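Local coordinates for protein periplasmic beta-glucosidase (Pseudomonas aeruginosa, PDB 6R5T) that probably hydrolyses beta-glucosides in the periplasm, cleaving terminal, non-reducing beta-D-glucosyl residues and releasing beta-D-glucose, at residues F123-D128 with I171-K176; A216-V221 with L251-H256; V663-R668 with L698-S703. The protein carries 1 engineered substitution. All coordinates share one frame; numbering follows the deposited sequence.

Overall arrangement
Following the chain, interaction 1 brings 171-176 back beside 123-128 and closes a loop containing helix 146-161. Interaction 2 then pairs 251-256 with 216-221, closing a loop that contains helix 235-245 and two short strands. Much later, interaction 3 joins 663-668 to 698-703, closing a loop that contains strands 672-681 and 686-694. The three loops follow in series; none nests in or crosses another. Interactions 1 and 2 touch: strands 172-178 and 218-221 are neighbours in one parallel sheet, Val175 O lies 2.8 Å from Met220 N, a probable hydrogen bond, and both reach the same glucose. Interaction 3, in the fibronectin type III-like region, is centred about 30 Å from the centre of interaction 1.

Interaction 1 of 3, residues F123-D128 with I171-K176; sequences FSPMVD and IMAAVK. With BGC (beta-D-glucopyranose), chain C.
Lys176 reaches across to Phe123 with its ammonium group, and three bonds to oxygen define where that group sits. NZ donates to the backbone O of Phe123 at 2.8 Å, tilted 34° from the carbonyl plane, and to the glucose hydroxyls through O1 at 2.8 Å and O2. The torsions explain the reach: CG stands between the backbone N and the carbonyl carbon (chi1 70°), and from there the chain runs fully extended to the sugar. Asp79 adds a long, weak ion pair. Along the lysine chain, Met126 lays its CB against CE at 4.0 Å, while its thioether leads elsewhere and takes a weak bond from the N-H of Asp128. Phe123 turns the edge of its ring to Ala174, whose CB lies close to the ring plane, 4.0 Å from CD1. Its own CB comes within 3.4 Å of glucose O2, so phenylalanine and lysine both line this part of the sugar pocket.

The setting is the parallel barrel of the glycoside hydrolase family 3 N-terminal domain: 172-178 neighbours strand 121-122, which leads directly into the loop holding 123-128. A cis peptide bond before Pro125 shapes this loop. Beyond it, the backbones of Met126 and Lys176 form a single bridge, in which Lys176 N donates to Pro125 O and Val127 N donates to Lys176 O, each at 3.0 Å.

On the side facing helices 146-161 and 206-213, Val127 and Val175 cross at about a right angle, CG2 to CG2 at 3.6 Å. Pro125 extends this apolar layer, its CD lying 4.2 Å from CB of Ala173. Asp128 directs one carboxylate oxygen to Tyr208 and the other to His177, which itself bonds the glucose.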
loop_
_atom_site.group_PDB
_atom_site.type_symbol
_atom_site.label_atom_id
_atom_site.label_comp_id
_atom_site.label_asym_id
_atom_site.label_seq_id
_atom_site.Cartn_x
_atom_site.Cartn_y
_atom_site.Cartn_z
ATOM N N PHE A 123 14.786 25.283 2.335
ATOM C CA PHE A 123 14.042 24.197 1.655
ATOM C C PHE A 123 12.994 23.684 2.647
ATOM O O PHE A 123 13.210 22.660 3.302
ATOM C CB PHE A 123 15.027 23.130 1.235
ATOM C CG PHE A 123 16.127 23.603 0.314
ATOM C CD1 PHE A 123 15.865 24.401 -0.780
ATOM C CD2 PHE A 123 17.418 23.207 0.546
ATOM C CE1 PHE A 123 16.915 24.801 -1.600
ATOM C CE2 PHE A 123 18.455 23.613 -0.265
ATOM C CZ PHE A 123 18.182 24.391 -1.343
ATOM N N SER A 124 11.926 24.416 2.771
ATOM C CA SER A 124 10.859 24.241 3.793
ATOM C C SER A 124 9.726 25.167 3.379
ATOM O O SER A 124 10.002 26.176 2.745
ATOM C CB SER A 124 11.414 24.586 5.162
ATOM O OG SER A 124 10.496 24.398 6.254
ATOM N N PRO A 125 8.453 24.898 3.703
ATOM C CA PRO A 125 8.014 23.726 4.479
ATOM C C PRO A 125 7.909 22.453 3.616
ATOM O O PRO A 125 7.683 22.503 2.428
ATOM C CB PRO A 125 6.628 24.154 4.920
ATOM C CG PRO A 125 6.124 25.022 3.810
ATOM C CD PRO A 125 7.349 25.793 3.382
ATOM N N MET A 126 8.058 21.318 4.278
ATOM C CA MET A 126 7.678 20.014 3.716
ATOM C C MET A 126 6.204 19.793 3.982
ATOM O O MET A 126 5.811 19.817 5.136
ATOM C CB MET A 126 8.545 18.926 4.368
ATOM C CG MET A 126 8.378 17.536 3.759
ATOM S SD MET A 126 6.933 16.701 4.392
ATOM C CE MET A 126 7.399 14.975 4.110
ATOM N N VAL A 127 5.415 19.632 2.936
ATOM C CA VAL A 127 3.937 19.570 3.031
ATOM C C VAL A 127 3.379 18.339 2.343
ATOM O O VAL A 127 2.192 18.356 1.939
ATOM C CB VAL A 127 3.342 20.870 2.481
ATOM C CG1 VAL A 127 3.921 22.056 3.251
ATOM C CG2 VAL A 127 3.538 21.078 0.991
ATOM N N ASP A 128 4.172 17.280 2.265
ATOM C CA ASP A 128 3.706 16.018 1.669
ATOM C C ASP A 128 2.723 15.342 2.630
ATOM O O ASP A 128 3.052 15.185 3.798
ATOM C CB ASP A 128 4.879 15.114 1.370
ATOM C CG ASP A 128 6.012 15.762 0.599
ATOM O OD1 ASP A 128 5.703 16.499 -0.329
ATOM O OD2 ASP A 128 7.147 15.483 0.929
ATOM N N ILE A 171 13.248 35.012 5.105
ATOM C CA ILE A 171 13.872 34.068 4.154
ATOM C C ILE A 171 12.789 33.662 3.171
ATOM O O ILE A 171 11.565 33.642 3.512
ATOM C CB ILE A 171 14.516 32.849 4.820
ATOM C CG1 ILE A 171 13.457 31.957 5.507
ATOM C CG2 ILE A 171 15.627 33.286 5.757
ATOM C CD1 ILE A 171 14.022 30.752 6.211
ATOM N N MET A 172 13.205 33.226 1.999
ATOM C CA MET A 172 12.274 32.681 0.998
ATOM C C MET A 172 11.984 31.214 1.333
ATOM O O MET A 172 12.886 30.484 1.758
ATOM C CB MET A 172 12.889 32.742 -0.404
ATOM C CG MET A 172 12.009 32.162 -1.449
ATOM S SD MET A 172 12.616 32.485 -3.164
ATOM C CE MET A 172 12.352 34.256 -3.237
ATOM N N ALA A 173 10.732 30.820 1.178
ATOM C CA ALA A 173 10.287 29.422 1.390
ATOM C C ALA A 173 10.406 28.721 0.024
ATOM O O ALA A 173 9.872 29.226 -0.976
ATOM C CB ALA A 173 8.866 29.370 1.854
ATOM N N ALA A 174 11.057 27.579 -0.015
ATOM C CA ALA A 174 11.044 26.644 -1.142
ATOM C C ALA A 174 10.223 25.423 -0.668
ATOM O O ALA A 174 10.774 24.553 -0.045
ATOM C CB ALA A 174 12.449 26.272 -1.569
ATOM N N VAL A 175 8.936 25.460 -0.966
ATOM C CA VAL A 175 7.974 24.405 -0.544
ATOM C C VAL A 175 8.409 23.095 -1.213
ATOM O O VAL A 175 8.851 23.073 -2.377
ATOM C CB VAL A 175 6.517 24.764 -0.830
ATOM C CG1 VAL A 175 6.214 24.997 -2.298
ATOM C CG2 VAL A 175 5.593 23.713 -0.235
ATOM N N LYS A 176 8.263 21.995 -0.470
ATOM C CA LYS A 176 8.759 20.676 -0.982
ATOM C C LYS A 176 7.798 19.589 -0.465
ATOM O O LYS A 176 7.043 19.851 0.469
ATOM C CB LYS A 176 10.199 20.453 -0.531
ATOM C CG LYS A 176 10.414 20.196 0.950
ATOM C CD LYS A 176 11.870 20.187 1.334
ATOM C CE LYS A 176 12.145 19.789 2.749
ATOM N NZ LYS A 176 13.598 19.918 3.030
HETATM C C2 BGC C . 16.380 18.588 1.014
HETATM C C3 BGC C . 17.638 18.460 0.132
HETATM C C4 BGC C . 18.175 17.022 0.366
HETATM C C5 BGC C . 17.067 16.058 -0.096
HETATM C C6 BGC C . 17.420 14.604 0.127
HETATM C C1 BGC C . 15.377 17.498 0.619
HETATM O O1 BGC C . 14.343 17.627 1.545
HETATM O O2 BGC C . 15.723 19.846 0.917
HETATM O O3 BGC C . 18.623 19.410 0.587
HETATM O O4 BGC C . 19.346 16.856 -0.450
HETATM O O5 BGC C . 15.970 16.208 0.755
HETATM O O6 BGC C . 16.363 13.769 -0.357
#

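Interaction 2 of 3, residues A216-V221 with L251-H256; sequences AGAVMV and LTISNH. Engineered in segment 251-256: Asn255 (natural residue Asp). With BGC (beta-D-glucopyranose), chain C; GAL (beta-D-galactopyranose), chain B.
Ala218 and Leu251 begin a tightly paired run of parallel strands, their CA atoms 4.6 Å apart. Four backbone bonds follow one another, Leu251 N to Gly217 O, Val219 N to Leu251 O, Ile253 N to Val219 O and Val221 N to Ile253 O, the last nearly straight at 172°. The strand axes differ by 23°. On one face Ala218, Leu251, Met220 and Ile253 gather, with Ala218 CB 4.2 Å from Ile253 CD1; Val219 and Thr252 occupy the other, where the threonine hydroxyl is bonded to Gly282 and Asp284.

Past Ile253 the pairing is looser. The CA atoms of Val221 and Ser254 are already 5.2 Å apart, and a water is inserted there, accepting from Asn255 N and donating weakly to Val221 O. Beside the water, Asn255, an engineered residue in place of aspartate, donates from ND2 to Val221 O at 3.1 Å, the acceptor lying 13° out of the amide plane. Its OD1 receives His256 N in the carbonyl plane, on a lone pair, so both ends of the amide are fixed. Met220 crosses this amide at about a right angle, SD 3.8 Å from ND2, its extended chain bending only at chi3. Towards the sugar, OD1 lies 3.3 Å from glucose C5, while CD2 of His256 approaches galactose C1.

These are the sixth and seventh strands of the family 3 barrel, and an aspartate at position 255 in the natural sequence, at the C-terminal side of the seventh strand, is consistent with the nucleophile position of such hydrolases.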
loop_
_atom_site.group_PDB
_atom_site.type_symbol
_atom_site.label_atom_id
_atom_site.label_comp_id
_atom_site.label_asym_id
_atom_site.label_seq_id
_atom_site.Cartn_x
_atom_site.Cartn_y
_atom_site.Cartn_z
ATOM N N ALA A 216 4.771 31.538 -1.799
ATOM C CA ALA A 216 6.097 30.901 -1.725
ATOM C C ALA A 216 6.926 31.323 -2.948
ATOM O O ALA A 216 6.413 31.242 -4.082
ATOM C CB ALA A 216 5.957 29.400 -1.687
ATOM N N GLY A 217 8.192 31.681 -2.727
ATOM C CA GLY A 217 9.080 32.109 -3.829
ATOM C C GLY A 217 9.642 30.947 -4.615
ATOM O O GLY A 217 10.056 31.157 -5.788
ATOM N N ALA A 218 9.647 29.742 -4.051
ATOM C CA ALA A 218 10.291 28.616 -4.743
ATOM C C ALA A 218 9.553 27.306 -4.464
ATOM O O ALA A 218 8.815 27.202 -3.493
ATOM C CB ALA A 218 11.732 28.511 -4.369
ATOM N N VAL A 219 9.735 26.382 -5.396
ATOM C CA VAL A 219 9.208 25.008 -5.251
ATOM C C VAL A 219 10.356 24.017 -5.489
ATOM O O VAL A 219 11.036 24.111 -6.517
ATOM C CB VAL A 219 8.060 24.775 -6.243
ATOM C CG1 VAL A 219 7.686 23.275 -6.274
ATOM C CG2 VAL A 219 6.893 25.653 -5.953
ATOM N N MET A 220 10.576 23.079 -4.560
ATOM C CA MET A 220 11.581 22.014 -4.717
ATOM C C MET A 220 10.869 20.765 -5.250
ATOM O O MET A 220 9.894 20.319 -4.639
ATOM C CB MET A 220 12.324 21.700 -3.421
ATOM C CG MET A 220 13.319 20.640 -3.682
ATOM S SD MET A 220 14.283 20.241 -2.224
ATOM C CE MET A 220 15.623 21.401 -2.524
ATOM N N VAL A 221 11.331 20.288 -6.387
ATOM C CA VAL A 221 10.739 19.142 -7.111
ATOM C C VAL A 221 11.150 17.840 -6.420
ATOM O O VAL A 221 12.258 17.729 -5.917
ATOM C CB VAL A 221 11.105 19.227 -8.596
ATOM C CG1 VAL A 221 10.473 18.080 -9.348
ATOM C CG2 VAL A 221 10.656 20.588 -9.142
ATOM N N LEU A 251 10.437 30.237 -8.635
ATOM C CA LEU A 251 11.601 29.450 -9.030
ATOM C C LEU A 251 11.344 27.954 -8.760
ATOM O O LEU A 251 10.974 27.595 -7.598
ATOM C CB LEU A 251 12.782 29.939 -8.203
ATOM C CG LEU A 251 14.099 29.228 -8.440
ATOM C CD1 LEU A 251 14.555 29.438 -9.869
ATOM C CD2 LEU A 251 15.150 29.713 -7.448
ATOM N N THR A 252 11.561 27.103 -9.745
ATOM C CA THR A 252 11.581 25.642 -9.486
ATOM C C THR A 252 13.011 25.160 -9.291
ATOM O O THR A 252 13.928 25.494 -10.098
ATOM C CB THR A 252 10.845 24.893 -10.583
ATOM O OG1 THR A 252 11.439 25.248 -11.837
ATOM C CG2 THR A 252 9.369 25.231 -10.626
ATOM N N ILE A 253 13.240 24.333 -8.294
ATOM C CA ILE A 253 14.575 23.836 -7.954
ATOM C C ILE A 253 14.512 22.318 -8.001
ATOM O O ILE A 253 13.639 21.749 -7.341
ATOM C CB ILE A 253 15.016 24.324 -6.570
ATOM C CG1 ILE A 253 14.890 25.837 -6.464
ATOM C CG2 ILE A 253 16.394 23.793 -6.239
ATOM C CD1 ILE A 253 15.257 26.404 -5.116
ATOM N N SER A 254 15.451 21.699 -8.702
ATOM C CA SER A 254 15.578 20.232 -8.694
ATOM C C SER A 254 16.024 19.782 -7.312
ATOM O O SER A 254 16.630 20.508 -6.501
ATOM C CB SER A 254 16.532 19.750 -9.737
ATOM O OG SER A 254 17.840 19.748 -9.202
ATOM N N ASN A 255 15.748 18.529 -7.048
ATOM C CA ASN A 255 16.319 17.893 -5.872
ATOM C C ASN A 255 17.750 17.469 -6.177
ATOM O O ASN A 255 18.303 17.643 -7.305
ATOM C CB ASN A 255 15.369 16.763 -5.465
ATOM C CG ASN A 255 15.180 16.652 -3.983
ATOM O OD1 ASN A 255 16.175 16.508 -3.286
ATOM N ND2 ASN A 255 13.907 16.696 -3.537
ATOM N N HIS A 256 18.348 16.829 -5.223
ATOM C CA HIS A 256 19.807 16.674 -5.180
ATOM C C HIS A 256 20.248 15.566 -6.141
ATOM O O HIS A 256 19.917 14.412 -5.893
ATOM C CB HIS A 256 20.157 16.397 -3.730
ATOM C CG HIS A 256 21.610 16.402 -3.527
ATOM N ND1 HIS A 256 22.442 15.446 -4.078
ATOM C CD2 HIS A 256 22.403 17.279 -2.859
ATOM C CE1 HIS A 256 23.693 15.742 -3.771
ATOM N NE2 HIS A 256 23.685 16.834 -2.998
HETATM C C2 BGC C . 16.380 18.588 1.014
HETATM C C3 BGC C . 17.638 18.460 0.132
HETATM C C4 BGC C . 18.175 17.022 0.366
HETATM C C5 BGC C . 17.067 16.058 -0.096
HETATM C C6 BGC C . 17.420 14.604 0.127
HETATM C C1 BGC C . 15.377 17.498 0.619
HETATM O O1 BGC C . 14.343 17.627 1.545
HETATM O O2 BGC C . 15.723 19.846 0.917
HETATM O O3 BGC C . 18.623 19.410 0.587
HETATM O O4 BGC C . 19.346 16.856 -0.450
HETATM O O5 BGC C . 15.970 16.208 0.755
HETATM O O6 BGC C . 16.363 13.769 -0.357
HETATM C C1 GAL B . 20.555 16.530 0.244
HETATM C C2 GAL B . 21.000 17.641 1.216
HETATM C C3 GAL B . 22.338 17.218 1.832
HETATM C C4 GAL B . 22.135 15.858 2.541
HETATM C C5 GAL B . 21.572 14.851 1.517
HETATM C C6 GAL B . 21.216 13.522 2.172
HETATM O O2 GAL B . 21.130 18.860 0.502
HETATM O O3 GAL B . 22.710 18.223 2.799
HETATM O O4 GAL B . 21.174 16.121 3.589
HETATM O O5 GAL B . 20.307 15.317 0.929
HETATM O O6 GAL B . 20.627 12.648 1.178
HETATM O O HOH W 1 13.735 17.016 -8.498
#

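Interaction 3 of 3, residues V663-R668 with L698-S703; sequences VASLSR and LKFYDS. With MG (magnesium ion), chain F.
Arg668 lies over the face of Phe700, with its guanidinium and the ring nearly parallel, their planes 19° apart. Arginine CD lies over the ring, 3.6 Å from the centroid of Phe700 and 17° off its normal, a CH-pi contact displaced toward the rim. The guanidinium has passed on towards the phenylalanine backbone and has CB of Phe700 over its centre, 3.4 Å from its plane. A bend at chi3 (55°) carries it there, and NH1 makes a weak bond to Leu698 O. The rest of the ring is met by smaller groups: Ser665 OG approaches the edge in plane, 3.5 Å from CZ, and Ala664 CB sits obliquely, 4.0 Å from Phe700 CZ. The two methyls of Leu666 part, CD1 coming to 3.3 Å from Tyr701 O and CD2 approaching the hydroxyl of Ser703.

Waters knit the next layer. One donates to both Ser665 OG and Asp702 OD2, another joins Ser665 O to Ser703 N, and a third accepts from Arg668 NH2 in the guanidinium plane. Salt bridges hold the charged ends: Glu672 and Asp661 pair with Arg668, and Arg706 with Asp702; Glu710 hydrogen-bonds the Ser665 hydroxyl. The contacts of that hydroxyl hold for the modelled conformer of Ser665, one of two. Helix 197-204 packs on Leu666, Arg668 and Phe700, while the second subunit covers Leu666 and Ser703 through its Val229.

Asp661 links this shell to the metal, since its other carboxylate oxygen binds magnesium. Val663 O coordinates the ion at 2.0 Å, and four waters bring the ligands to six. The arrangement is thus a hydrated magnesium site on an interstrand loop of the fibronectin type III-like domain, where that domain meets the barrel and the partner subunit.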
loop_
_atom_site.group_PDB
_atom_site.type_symbol
_atom_site.label_atom_id
_atom_site.label_comp_id
_atom_site.label_asym_id
_atom_site.label_seq_id
_atom_site.Cartn_x
_atom_site.Cartn_y
_atom_site.Cartn_z
ATOM N N VAL A 663 -23.954 11.091 -0.103
ATOM C CA VAL A 663 -24.417 10.659 -1.436
ATOM C C VAL A 663 -23.719 11.559 -2.441
ATOM O O VAL A 663 -23.886 12.771 -2.392
ATOM C CB VAL A 663 -25.943 10.751 -1.599
ATOM C CG1 VAL A 663 -26.311 10.369 -3.037
ATOM C CG2 VAL A 663 -26.673 9.906 -0.576
ATOM N N ALA A 664 -22.926 10.996 -3.309
ATOM C CA ALA A 664 -22.135 11.798 -4.249
ATOM C C ALA A 664 -21.830 10.990 -5.500
ATOM O O ALA A 664 -22.014 9.771 -5.492
ATOM C CB ALA A 664 -20.873 12.319 -3.603
ATOM N N SER A 665 -21.348 11.664 -6.520
ATOM C CA SER A 665 -21.005 11.029 -7.821
ATOM C C SER A 665 -19.696 10.235 -7.728
ATOM O O SER A 665 -19.394 9.519 -8.696
ATOM C CB SER A 665 -20.947 12.053 -8.936
ATOM O OG SER A 665 -19.963 13.039 -8.682
ATOM N N LEU A 666 -18.921 10.451 -6.671
ATOM C CA LEU A 666 -17.790 9.582 -6.253
ATOM C C LEU A 666 -18.120 9.132 -4.819
ATOM O O LEU A 666 -18.712 9.904 -4.062
ATOM C CB LEU A 666 -16.453 10.352 -6.167
ATOM C CG LEU A 666 -15.670 10.708 -7.412
ATOM C CD1 LEU A 666 -14.258 11.073 -7.054
ATOM C CD2 LEU A 666 -15.632 9.578 -8.405
ATOM N N SER A 667 -17.566 7.995 -4.384
ATOM C CA SER A 667 -17.603 7.582 -2.967
ATOM C C SER A 667 -16.714 8.537 -2.158
ATOM O O SER A 667 -15.519 8.652 -2.480
ATOM C CB SER A 667 -17.094 6.166 -2.857
ATOM O OG SER A 667 -17.278 5.699 -1.531
ATOM N N ARG A 668 -17.291 9.288 -1.231
ATOM C CA ARG A 668 -16.538 10.311 -0.468
ATOM C C ARG A 668 -16.221 9.758 0.917
ATOM O O ARG A 668 -16.871 8.859 1.442
ATOM C CB ARG A 668 -17.297 11.635 -0.474
ATOM C CG ARG A 668 -17.390 12.181 -1.903
ATOM C CD ARG A 668 -17.626 13.643 -2.029
ATOM N NE ARG A 668 -16.622 14.405 -1.305
ATOM C CZ ARG A 668 -16.806 15.606 -0.798
ATOM N NH1 ARG A 668 -17.964 16.268 -0.890
ATOM N NH2 ARG A 668 -15.788 16.204 -0.194
ATOM N N LEU A 698 -17.557 22.103 0.745
ATOM C CA LEU A 698 -18.395 20.961 0.328
ATOM C C LEU A 698 -17.982 20.399 -1.034
ATOM O O LEU A 698 -18.477 19.361 -1.437
ATOM C CB LEU A 698 -19.854 21.420 0.262
ATOM C CG LEU A 698 -20.380 22.236 1.446
ATOM C CD1 LEU A 698 -21.831 22.644 1.196
ATOM C CD2 LEU A 698 -20.235 21.494 2.759
ATOM N N LYS A 699 -17.067 21.050 -1.753
ATOM C CA LYS A 699 -16.755 20.640 -3.128
ATOM C C LYS A 699 -15.699 19.522 -3.144
ATOM O O LYS A 699 -14.922 19.358 -2.213
ATOM C CB LYS A 699 -16.160 21.830 -3.878
ATOM C CG LYS A 699 -17.106 22.996 -4.037
ATOM C CD LYS A 699 -16.829 23.860 -5.235
ATOM C CE LYS A 699 -18.010 24.773 -5.512
ATOM N NZ LYS A 699 -17.802 25.624 -6.707
ATOM N N PHE A 700 -15.707 18.786 -4.210
ATOM C CA PHE A 700 -14.756 17.704 -4.473
ATOM C C PHE A 700 -14.557 17.612 -5.977
ATOM O O PHE A 700 -15.416 18.035 -6.813
ATOM C CB PHE A 700 -15.271 16.381 -3.906
ATOM C CG PHE A 700 -16.475 15.833 -4.601
ATOM C CD1 PHE A 700 -17.756 16.337 -4.351
ATOM C CD2 PHE A 700 -16.350 14.801 -5.521
ATOM C CE1 PHE A 700 -18.866 15.841 -5.025
ATOM C CE2 PHE A 700 -17.457 14.289 -6.166
ATOM C CZ PHE A 700 -18.718 14.820 -5.934
ATOM N N TYR A 701 -13.447 16.988 -6.323
ATOM C CA TYR A 701 -13.124 16.645 -7.722
ATOM C C TYR A 701 -13.797 15.342 -8.095
ATOM O O TYR A 701 -13.553 14.267 -7.469
ATOM C CB TYR A 701 -11.616 16.556 -7.951
ATOM C CG TYR A 701 -10.919 17.883 -7.829
ATOM C CD1 TYR A 701 -10.918 18.771 -8.889
ATOM C CD2 TYR A 701 -10.364 18.278 -6.625
ATOM C CE1 TYR A 701 -10.305 20.006 -8.771
ATOM C CE2 TYR A 701 -9.777 19.521 -6.488
ATOM C CZ TYR A 701 -9.728 20.369 -7.578
ATOM O OH TYR A 701 -9.118 21.586 -7.459
ATOM N N ASP A 702 -14.633 15.374 -9.127
ATOM C CA ASP A 702 -15.297 14.146 -9.604
ATOM C C ASP A 702 -14.390 13.399 -10.589
ATOM O O ASP A 702 -13.176 13.728 -10.690
ATOM C CB ASP A 702 -16.692 14.473 -10.149
ATOM C CG ASP A 702 -16.684 15.149 -11.504
ATOM O OD1 ASP A 702 -15.599 15.294 -12.092
ATOM O OD2 ASP A 702 -17.790 15.496 -11.981
ATOM N N SER A 703 -14.918 12.357 -11.233
ATOM C CA SER A 703 -14.114 11.459 -12.100
ATOM C C SER A 703 -13.498 12.251 -13.260
ATOM O O SER A 703 -12.448 11.830 -13.755
ATOM C CB SER A 703 -14.914 10.300 -12.644
ATOM O OG SER A 703 -15.307 9.451 -11.597
HETATM MG MG MG F . -24.080 14.673 -1.753
HETATM O O HOH W 2 -25.227 14.013 -0.120
HETATM O O HOH W 3 -17.638 11.011 -10.673
HETATM O O HOH W 4 -19.871 14.001 -11.218
HETATM O O HOH W 5 -15.800 18.654 0.610
HETATM O O HOH W 6 -22.636 15.251 -3.210
HETATM O O HOH W 7 -24.519 16.659 -1.247
HETATM O O HOH W 8 -25.749 14.768 -3.080
#